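Local coordinates for protein mosquitocidal toxin (Lysinibacillus sphaericus, PDB 2VSE) that probably kills mosquito larvae as an ADP-ribosyltransferase toxin, its enzymatic part joined to a series of ricin-B-like lectin domains, at residues D559-F564 and R691-S696; G366-R371 and W406-T411; K426-K431 and G526-G531. All blocks are in the same frame, centred on the assembly; numbering follows the deposited sequence.

Contact 1 (D559-F564 and R691-S696); sequences DGIYQF and RHLNSS
Tyr562 and His692 stack where the first and last strands of a beta-trefoil unit, 560-566 and 688-692, meet antiparallel. They form a non-hydrogen-bonded pair, and the next pair, Gln563 with Arg691, is hydrogen-bonded: Gln563 N gives to Arg691 O at 2.8 Å and Arg691 N to Gln563 O at 3.0 Å. Past the strand end the chain enters a type I turn, His692 to Ser695, yet Leu693 N still reaches Ile561 O.

The aromatic contact is an offset stack, with ring centroids of Tyr562 and His692 4.6 Å apart and planes only 12° from parallel. The imidazole reaches this place because His692 CG stands anti to the backbone N (chi1 -173°). Its other face is covered by Ser695 N of the turn, so the flat ring is sandwiched. Gly560, lacking a side chain, lets the imidazole pass close by its CA, while the Tyr562 hydroxyl is bonded to Gln558 O.

On the other face of the sheet the polar contact uses the amide of Gln563. Arg691 NE donates to Gln563 OE1 at 3.1 Å, nearly straight at 163° and within the guanidinium plane; NH2 adds a weak bond. Gln563 NE2 binds Asn588 OD1 and Gln594 O, which settles which way round the amide lies and leaves its oxygen for the arginine.

Apolar packing completes the contact. The CD1 branch of Leu693 lies against both Gln563 and Ile561, 3.6 Å from Gln563 CG and 3.9 Å from Ile561 CG2.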
loop_
_atom_site.group_PDB
_atom_site.type_symbol
_atom_site.label_atom_id
_atom_site.label_comp_id
_atom_site.label_asym_id
_atom_site.label_seq_id
_atom_site.Cartn_x
_atom_site.Cartn_y
_atom_site.Cartn_z
ATOM N N ASP A 559 -10.806 -2.274 -17.440
ATOM C CA ASP A 559 -11.368 -2.359 -18.779
ATOM C C ASP A 559 -11.894 -0.984 -19.197
ATOM O O ASP A 559 -12.414 -0.227 -18.369
ATOM C CB ASP A 559 -12.521 -3.372 -18.827
ATOM C CG ASP A 559 -12.069 -4.833 -18.625
ATOM O OD1 ASP A 559 -10.871 -5.128 -18.444
ATOM O OD2 ASP A 559 -12.944 -5.714 -18.647
ATOM N N GLY A 560 -11.749 -0.665 -20.478
ATOM C CA GLY A 560 -12.216 0.600 -20.998
ATOM C C GLY A 560 -11.633 0.896 -22.362
ATOM O O GLY A 560 -10.977 0.039 -22.974
ATOM N N ILE A 561 -11.893 2.111 -22.841
ATOM C CA ILE A 561 -11.363 2.566 -24.114
ATOM C C ILE A 561 -10.148 3.444 -23.851
ATOM O O ILE A 561 -10.190 4.358 -23.017
ATOM C CB ILE A 561 -12.423 3.303 -24.954
ATOM C CG1 ILE A 561 -13.646 2.404 -25.158
ATOM C CG2 ILE A 561 -11.830 3.746 -26.292
ATOM C CD1 ILE A 561 -14.815 3.084 -25.837
ATOM N N TYR A 562 -9.071 3.148 -24.569
ATOM C CA TYR A 562 -7.769 3.699 -24.270
ATOM C C TYR A 562 -7.077 4.179 -25.521
ATOM O O TYR A 562 -7.360 3.708 -26.622
ATOM C CB TYR A 562 -6.884 2.616 -23.653
ATOM C CG TYR A 562 -7.173 2.255 -22.210
ATOM C CD1 TYR A 562 -6.502 2.899 -21.176
ATOM C CD2 TYR A 562 -8.088 1.251 -21.880
ATOM C CE1 TYR A 562 -6.736 2.568 -19.854
ATOM C CE2 TYR A 562 -8.328 0.909 -20.549
ATOM C CZ TYR A 562 -7.641 1.576 -19.542
ATOM O OH TYR A 562 -7.848 1.284 -18.202
ATOM N N GLN A 563 -6.160 5.122 -25.335
ATOM C CA GLN A 563 -5.128 5.395 -26.316
ATOM C C GLN A 563 -3.803 5.070 -25.662
ATOM O O GLN A 563 -3.646 5.217 -24.439
ATOM C CB GLN A 563 -5.165 6.849 -26.728
ATOM C CG GLN A 563 -6.467 7.248 -27.344
ATOM C CD GLN A 563 -6.376 8.593 -28.022
ATOM O OE1 GLN A 563 -6.327 9.625 -27.359
ATOM N NE2 GLN A 563 -6.338 8.590 -29.345
ATOM N N PHE A 564 -2.855 4.620 -26.470
ATOM C CA PHE A 564 -1.493 4.356 -26.006
ATOM C C PHE A 564 -0.574 5.462 -26.506
ATOM O O PHE A 564 -0.296 5.548 -27.696
ATOM C CB PHE A 564 -1.015 2.995 -26.512
ATOM C CG PHE A 564 -1.922 1.871 -26.149
ATOM C CD1 PHE A 564 -1.634 1.054 -25.059
ATOM C CD2 PHE A 564 -3.078 1.623 -26.887
ATOM C CE1 PHE A 564 -2.476 0.006 -24.715
ATOM C CE2 PHE A 564 -3.934 0.584 -26.546
ATOM C CZ PHE A 564 -3.630 -0.229 -25.464
ATOM N N ARG A 691 -4.077 6.807 -21.952
ATOM C CA ARG A 691 -5.208 7.718 -21.825
ATOM C C ARG A 691 -6.440 6.863 -21.801
ATOM O O ARG A 691 -6.800 6.209 -22.789
ATOM C CB ARG A 691 -5.291 8.750 -22.941
ATOM C CG ARG A 691 -6.542 9.624 -22.866
ATOM C CD ARG A 691 -6.312 11.052 -23.414
ATOM N NE ARG A 691 -5.575 11.042 -24.674
ATOM C CZ ARG A 691 -4.446 11.706 -24.919
ATOM N NH1 ARG A 691 -3.906 12.499 -24.018
ATOM N NH2 ARG A 691 -3.879 11.594 -26.103
ATOM N N HIS A 692 -7.060 6.857 -20.638
ATOM C CA HIS A 692 -8.296 6.186 -20.430
ATOM C C HIS A 692 -9.396 7.182 -20.801
ATOM O O HIS A 692 -9.791 8.017 -19.988
ATOM C CB HIS A 692 -8.382 5.754 -18.965
ATOM C CG HIS A 692 -9.560 4.889 -18.656
ATOM N ND1 HIS A 692 -9.997 4.667 -17.370
ATOM C CD2 HIS A 692 -10.403 4.201 -19.463
ATOM C CE1 HIS A 692 -11.052 3.874 -17.395
ATOM N NE2 HIS A 692 -11.323 3.583 -18.654
ATOM N N LEU A 693 -9.869 7.093 -22.043
ATOM C CA LEU A 693 -10.851 8.048 -22.587
ATOM C C LEU A 693 -12.166 7.910 -21.861
ATOM O O LEU A 693 -12.889 8.874 -21.633
ATOM C CB LEU A 693 -11.085 7.785 -24.075
ATOM C CG LEU A 693 -9.882 8.028 -24.975
ATOM C CD1 LEU A 693 -9.924 7.166 -26.209
ATOM C CD2 LEU A 693 -9.801 9.494 -25.340
ATOM N N ASN A 694 -12.430 6.677 -21.482
ATOM C CA ASN A 694 -13.672 6.239 -20.892
ATOM C C ASN A 694 -13.834 6.645 -19.414
ATOM O O ASN A 694 -14.858 6.361 -18.801
ATOM C CB ASN A 694 -13.690 4.701 -21.007
ATOM C CG ASN A 694 -15.056 4.158 -21.276
ATOM O OD1 ASN A 694 -15.483 3.182 -20.659
ATOM N ND2 ASN A 694 -15.775 4.796 -22.197
ATOM N N SER A 695 -12.831 7.304 -18.839
ATOM C CA SER A 695 -12.734 7.403 -17.372
ATOM C C SER A 695 -13.637 8.453 -16.723
ATOM O O SER A 695 -14.513 9.033 -17.368
ATOM C CB SER A 695 -11.277 7.637 -16.950
ATOM O OG SER A 695 -10.905 9.000 -17.097
ATOM N N SER A 696 -13.401 8.680 -15.431
ATOM C CA SER A 696 -14.067 9.724 -14.675
ATOM C C SER A 696 -13.102 10.806 -14.192
ATOM O O SER A 696 -13.493 11.670 -13.391
ATOM C CB SER A 696 -14.767 9.124 -13.472
ATOM O OG SER A 696 -13.837 8.404 -12.673
#

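Contact 2 (G366-R371 and W406-T411); sequences GFYKFR and WLIEKT
Tyr368 and Trp406 form a single antiparallel bridge in a ricin-B-type beta-trefoil, and Trp406 is the tryptophan of a Gln-x-Trp motif that begins at Gln404. The bridge is hydrogen-bonded both ways: Tyr368 N to Trp406 O is 2.8 Å and almost straight, and Trp406 N to Tyr368 O is 2.9 Å. It stays single because the strand segments 368-371 and 406-410 run at 100° to each other, so the chains part at once and side chains fill the angle between them.

Phe370 and Trp406 meet edge-to-face, planes at 84°, with the phenyl edge directed at the five-membered ring and Phe370 CD2 3.7 Å from Trp406 CD1. The indole is broad enough to offer that face while its NE1 donates to Leu380 O, a bond that satisfies its one polar atom and fixes how the ring is turned.

Ile408 supplies a slim methyl. Its CD1 sits over the face of Tyr368, 3.9 Å from the ring centroid in a CH-pi contact, and also lies 3.9 Å from Phe370 CZ. With CG1 anti to the carbonyl carbon (chi1 -58°), the branch is carried to the place between the two rings. Nearer the surface, Leu407 CD2 touches Phe367 CE1 at 3.7 Å, and Lys278 makes a cation-pi contact with the same phenyl ring.

A Gln-x-Trp tryptophan buried among aromatic and aliphatic side chains is the hallmark of the ricin-B lectin trefoil.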
loop_
_atom_site.group_PDB
_atom_site.type_symbol
_atom_site.label_atom_id
_atom_site.label_comp_id
_atom_site.label_asym_id
_atom_site.label_seq_id
_atom_site.Cartn_x
_atom_site.Cartn_y
_atom_site.Cartn_z
ATOM N N GLY A 366 10.725 -0.920 29.167
ATOM C CA GLY A 366 9.631 -1.641 28.510
ATOM C C GLY A 366 9.839 -3.141 28.367
ATOM O O GLY A 366 9.211 -3.785 27.524
ATOM N N PHE A 367 10.725 -3.692 29.190
ATOM C CA PHE A 367 10.907 -5.138 29.291
ATOM C C PHE A 367 10.213 -5.627 30.564
ATOM O O PHE A 367 9.895 -4.823 31.441
ATOM C CB PHE A 367 12.397 -5.500 29.296
ATOM C CG PHE A 367 13.119 -5.131 28.026
ATOM C CD1 PHE A 367 13.271 -6.064 26.995
ATOM C CD2 PHE A 367 13.645 -3.851 27.852
ATOM C CE1 PHE A 367 13.933 -5.726 25.817
ATOM C CE2 PHE A 367 14.309 -3.506 26.674
ATOM C CZ PHE A 367 14.453 -4.446 25.657
ATOM N N TYR A 368 9.978 -6.937 30.660
ATOM C CA TYR A 368 9.254 -7.520 31.797
ATOM C C TYR A 368 10.129 -8.374 32.693
ATOM O O TYR A 368 10.964 -9.139 32.210
ATOM C CB TYR A 368 8.066 -8.360 31.312
ATOM C CG TYR A 368 7.029 -7.546 30.585
ATOM C CD1 TYR A 368 5.988 -6.933 31.278
ATOM C CD2 TYR A 368 7.099 -7.367 29.204
ATOM C CE1 TYR A 368 5.036 -6.170 30.619
ATOM C CE2 TYR A 368 6.155 -6.618 28.537
ATOM C CZ TYR A 368 5.125 -6.019 29.248
ATOM O OH TYR A 368 4.184 -5.249 28.585
ATOM N N LYS A 369 9.922 -8.237 34.001
ATOM C CA LYS A 369 10.531 -9.117 35.004
ATOM C C LYS A 369 9.455 -10.026 35.601
ATOM O O LYS A 369 8.343 -9.582 35.902
ATOM C CB LYS A 369 11.214 -8.317 36.125
ATOM C CG LYS A 369 12.095 -7.142 35.662
ATOM C CD LYS A 369 13.566 -7.516 35.448
ATOM C CE LYS A 369 14.374 -7.448 36.739
ATOM N NZ LYS A 369 15.820 -7.160 36.495
ATOM N N PHE A 370 9.787 -11.302 35.752
ATOM C CA PHE A 370 8.902 -12.258 36.396
ATOM C C PHE A 370 9.443 -12.531 37.795
ATOM O O PHE A 370 10.610 -12.901 37.945
ATOM C CB PHE A 370 8.877 -13.582 35.629
ATOM C CG PHE A 370 8.251 -13.504 34.265
ATOM C CD1 PHE A 370 6.957 -13.966 34.059
ATOM C CD2 PHE A 370 8.969 -13.024 33.180
ATOM C CE1 PHE A 370 6.378 -13.915 32.809
ATOM C CE2 PHE A 370 8.391 -12.969 31.914
ATOM C CZ PHE A 370 7.094 -13.415 31.728
ATOM N N ARG A 371 8.611 -12.338 38.817
ATOM C CA ARG A 371 8.980 -12.749 40.163
ATOM C C ARG A 371 7.908 -13.638 40.798
ATOM O O ARG A 371 6.713 -13.367 40.689
ATOM C CB ARG A 371 9.401 -11.546 41.036
ATOM C CG ARG A 371 8.300 -10.620 41.545
ATOM C CD ARG A 371 8.772 -9.151 41.638
ATOM N NE ARG A 371 9.887 -8.942 42.568
ATOM C CZ ARG A 371 10.714 -7.897 42.536
ATOM N NH1 ARG A 371 10.567 -6.950 41.617
ATOM N NH2 ARG A 371 11.698 -7.802 43.420
ATOM N N TRP A 406 12.807 -9.800 30.070
ATOM C CA TRP A 406 12.123 -10.572 29.031
ATOM C C TRP A 406 11.171 -9.742 28.175
ATOM O O TRP A 406 10.644 -8.717 28.628
ATOM C CB TRP A 406 11.325 -11.723 29.653
ATOM C CG TRP A 406 12.127 -12.621 30.542
ATOM C CD1 TRP A 406 12.416 -12.424 31.865
ATOM C CD2 TRP A 406 12.737 -13.863 30.180
ATOM N NE1 TRP A 406 13.170 -13.461 32.342
ATOM C CE2 TRP A 406 13.380 -14.363 31.332
ATOM C CE3 TRP A 406 12.798 -14.604 28.997
ATOM C CZ2 TRP A 406 14.079 -15.573 31.334
ATOM C CZ3 TRP A 406 13.501 -15.804 28.998
ATOM C CH2 TRP A 406 14.133 -16.275 30.163
ATOM N N LEU A 407 10.940 -10.211 26.948
ATOM C CA LEU A 407 9.872 -9.704 26.094
ATOM C C LEU A 407 8.713 -10.697 26.090
ATOM O O LEU A 407 8.912 -11.908 25.971
ATOM C CB LEU A 407 10.371 -9.505 24.665
ATOM C CG LEU A 407 11.399 -8.412 24.359
ATOM C CD1 LEU A 407 12.005 -8.650 23.000
ATOM C CD2 LEU A 407 10.780 -7.024 24.412
ATOM N N ILE A 408 7.501 -10.178 26.244
ATOM C CA ILE A 408 6.298 -10.990 26.135
ATOM C C ILE A 408 5.658 -10.652 24.797
ATOM O O ILE A 408 5.006 -9.613 24.659
ATOM C CB ILE A 408 5.321 -10.729 27.294
ATOM C CG1 ILE A 408 6.012 -11.022 28.633
ATOM C CG2 ILE A 408 4.059 -11.593 27.144
ATOM C CD1 ILE A 408 5.229 -10.609 29.848
ATOM N N GLU A 409 5.863 -11.528 23.817
ATOM C CA GLU A 409 5.449 -11.263 22.440
ATOM C C GLU A 409 4.202 -12.049 22.050
ATOM O O GLU A 409 4.165 -13.269 22.190
ATOM C CB GLU A 409 6.598 -11.553 21.462
ATOM C CG GLU A 409 6.248 -11.221 20.026
ATOM C CD GLU A 409 7.346 -11.563 19.018
ATOM O OE1 GLU A 409 8.527 -11.183 19.234
ATOM O OE2 GLU A 409 7.009 -12.184 17.984
ATOM N N LYS A 410 3.198 -11.336 21.546
ATOM C CA LYS A 410 1.957 -11.950 21.082
ATOM C C LYS A 410 2.216 -12.799 19.840
ATOM O O LYS A 410 2.835 -12.333 18.893
ATOM C CB LYS A 410 0.903 -10.876 20.776
ATOM C CG LYS A 410 -0.395 -11.419 20.167
ATOM C CD LYS A 410 -1.193 -12.257 21.176
ATOM C CE LYS A 410 -2.265 -13.110 20.504
ATOM N NZ LYS A 410 -1.794 -14.509 20.200
ATOM N N THR A 411 1.748 -14.044 19.843
ATOM C CA THR A 411 1.915 -14.880 18.668
ATOM C C THR A 411 0.945 -14.396 17.622
ATOM O O THR A 411 -0.163 -13.964 17.950
ATOM C CB THR A 411 1.687 -16.378 18.944
ATOM O OG1 THR A 411 0.406 -16.567 19.567
ATOM C CG2 THR A 411 2.791 -16.939 19.834
#

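Contact 3 (K426-K431 and G526-G531); sequences KLNENK and GSTTDG
Lys431 and Asp530 form a salt bridge between two surface loops, with Lys431 NZ 2.6 Å from Asp530 OD1. The ammonium group meets the oxygen from above the carboxylate plane, 49° out of it. A long, flexible lysine suits this place: its chain bends at three successive bonds beyond CB, which brings the amine to the carboxylate after the lower part has crossed Thr528 at about a right angle.

Thr528 contributes carbon atoms to the contact. Its CB lies 3.8 Å from Lys431 CG, and its CG2 methyl packs 3.8 Å from Leu427 CB and 4.0 Å from Asn428 CB. Leu427 extends the patch, placing CD1 3.6 Å from Gly526 O, beside a glycine whose backbone has positive phi.

In the second shell, Ser445 OG is hydrogen-bonded to both Lys431 NZ and Asp530 OD1, so the charged pair shares a third partner that helps to hold it in position. The backbone bearing Lys431 is shaped by a type I turn from Asn428 to Lys431, closed by Lys431 N to Asn428 O. Asn428 reinforces it with an Asx turn, OD1 accepting from Asn430 N at 3.3 Å, a role for which its short amide side chain is fitted.

Segment 426-431 turns the corner between strands 419-425 and 431-436, and segment 526-531 links 519-523 to 534-538; Leu523 of strand 519-523 touches both Leu427 and Thr528, while strand 440-445 brings Ser445 to the salt bridge.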
loop_
_atom_site.group_PDB
_atom_site.type_symbol
_atom_site.label_atom_id
_atom_site.label_comp_id
_atom_site.label_asym_id
_atom_site.label_seq_id
_atom_site.Cartn_x
_atom_site.Cartn_y
_atom_site.Cartn_z
ATOM N N LYS A 426 15.905 -11.964 -0.464
ATOM C CA LYS A 426 16.514 -10.755 0.070
ATOM C C LYS A 426 17.854 -10.456 -0.616
ATOM O O LYS A 426 18.245 -9.294 -0.746
ATOM C CB LYS A 426 16.677 -10.897 1.591
ATOM C CG LYS A 426 17.342 -9.727 2.323
ATOM C CD LYS A 426 16.591 -8.429 2.129
ATOM C CE LYS A 426 17.144 -7.332 3.033
ATOM N NZ LYS A 426 16.784 -5.981 2.518
ATOM N N LEU A 427 18.539 -11.504 -1.074
ATOM C CA LEU A 427 19.820 -11.354 -1.774
ATOM C C LEU A 427 19.692 -10.569 -3.076
ATOM O O LEU A 427 20.634 -9.885 -3.499
ATOM C CB LEU A 427 20.438 -12.725 -2.060
ATOM C CG LEU A 427 21.177 -13.429 -0.920
ATOM C CD1 LEU A 427 21.132 -14.927 -1.107
ATOM C CD2 LEU A 427 22.613 -12.942 -0.816
ATOM N N ASN A 428 18.517 -10.665 -3.696
ATOM C CA ASN A 428 18.240 -10.067 -5.002
ATOM C C ASN A 428 16.730 -10.087 -5.244
ATOM O O ASN A 428 16.148 -11.147 -5.491
ATOM C CB ASN A 428 18.964 -10.883 -6.078
ATOM C CG ASN A 428 19.038 -10.181 -7.417
ATOM O OD1 ASN A 428 18.103 -9.505 -7.845
ATOM N ND2 ASN A 428 20.156 -10.370 -8.102
ATOM N N GLU A 429 16.081 -8.930 -5.158
ATOM C CA GLU A 429 14.611 -8.913 -5.200
ATOM C C GLU A 429 14.012 -9.120 -6.603
ATOM O O GLU A 429 12.798 -9.252 -6.752
ATOM C CB GLU A 429 14.045 -7.665 -4.513
ATOM C CG GLU A 429 14.000 -6.414 -5.365
ATOM C CD GLU A 429 13.211 -5.288 -4.695
ATOM O OE1 GLU A 429 12.277 -5.585 -3.888
ATOM O OE2 GLU A 429 13.530 -4.112 -4.992
ATOM N N ASN A 430 14.864 -9.149 -7.623
ATOM C CA ASN A 430 14.409 -9.544 -8.945
ATOM C C ASN A 430 14.623 -11.034 -9.240
ATOM O O ASN A 430 14.373 -11.500 -10.352
ATOM C CB ASN A 430 14.974 -8.625 -10.034
ATOM C CG ASN A 430 14.049 -7.447 -10.339
ATOM O OD1 ASN A 430 13.805 -7.125 -11.501
ATOM N ND2 ASN A 430 13.523 -6.808 -9.296
ATOM N N LYS A 431 15.056 -11.783 -8.228
ATOM C CA LYS A 431 15.159 -13.236 -8.337
ATOM C C LYS A 431 13.969 -13.886 -7.650
ATOM O O LYS A 431 13.918 -13.960 -6.422
ATOM C CB LYS A 431 16.461 -13.747 -7.727
ATOM C CG LYS A 431 17.739 -13.252 -8.377
ATOM C CD LYS A 431 17.684 -13.229 -9.894
ATOM C CE LYS A 431 18.237 -14.506 -10.487
ATOM N NZ LYS A 431 19.109 -14.233 -11.688
ATOM N N GLY A 526 23.056 -19.615 -1.028
ATOM C CA GLY A 526 22.912 -18.173 -1.214
ATOM C C GLY A 526 23.248 -17.736 -2.631
ATOM O O GLY A 526 23.745 -16.628 -2.852
ATOM N N SER A 527 22.974 -18.616 -3.588
ATOM C CA SER A 527 23.312 -18.377 -4.980
ATOM C C SER A 527 22.083 -17.916 -5.749
ATOM O O SER A 527 21.022 -18.547 -5.667
ATOM C CB SER A 527 23.900 -19.645 -5.605
ATOM O OG SER A 527 24.037 -19.497 -7.001
ATOM N N THR A 528 22.238 -16.815 -6.488
ATOM C CA THR A 528 21.129 -16.208 -7.222
ATOM C C THR A 528 21.276 -16.432 -8.726
ATOM O O THR A 528 20.712 -15.691 -9.530
ATOM C CB THR A 528 20.992 -14.682 -6.923
ATOM O OG1 THR A 528 22.167 -13.979 -7.359
ATOM C CG2 THR A 528 20.789 -14.429 -5.445
ATOM N N THR A 529 22.051 -17.442 -9.110
ATOM C CA THR A 529 22.169 -17.797 -10.521
ATOM C C THR A 529 20.883 -18.465 -11.011
ATOM O O THR A 529 20.350 -19.359 -10.361
ATOM C CB THR A 529 23.429 -18.667 -10.836
ATOM O OG1 THR A 529 23.189 -19.456 -12.003
ATOM C CG2 THR A 529 23.752 -19.611 -9.717
ATOM N N ASP A 530 20.381 -17.999 -12.149
ATOM C CA ASP A 530 19.180 -18.553 -12.778
ATOM C C ASP A 530 19.179 -20.082 -12.804
ATOM O O ASP A 530 20.109 -20.707 -13.329
ATOM C CB ASP A 530 19.028 -18.004 -14.206
ATOM C CG ASP A 530 18.667 -16.525 -14.238
ATOM O OD1 ASP A 530 18.096 -16.019 -13.241
ATOM O OD2 ASP A 530 18.947 -15.868 -15.273
ATOM N N GLY A 531 18.141 -20.678 -12.221
ATOM C CA GLY A 531 17.986 -22.126 -12.213
ATOM C C GLY A 531 18.423 -22.787 -10.917
ATOM O O GLY A 531 18.219 -23.994 -10.733
#

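Overall arrangement
Along the chain contact 2 comes first, then contact 3, then contact 1, each closed before the next opens. They belong to three successive trefoil-like units and share no sheet. Contact 2 and contact 3 have centres 37 Å apart, contact 3 and contact 1 38 Å, and contacts 1 and 2 lie 55 Å apart on opposite sides of the chain's centre; none touches another. Contact 1 joins the first and last strands of its unit, contact 2 joins a late strand to the closing one, and contact 3 ties loops at the surface. Each lies within a single unit, consistent with a toxin that carries a series of lectin-like modules beside its enzymatic part.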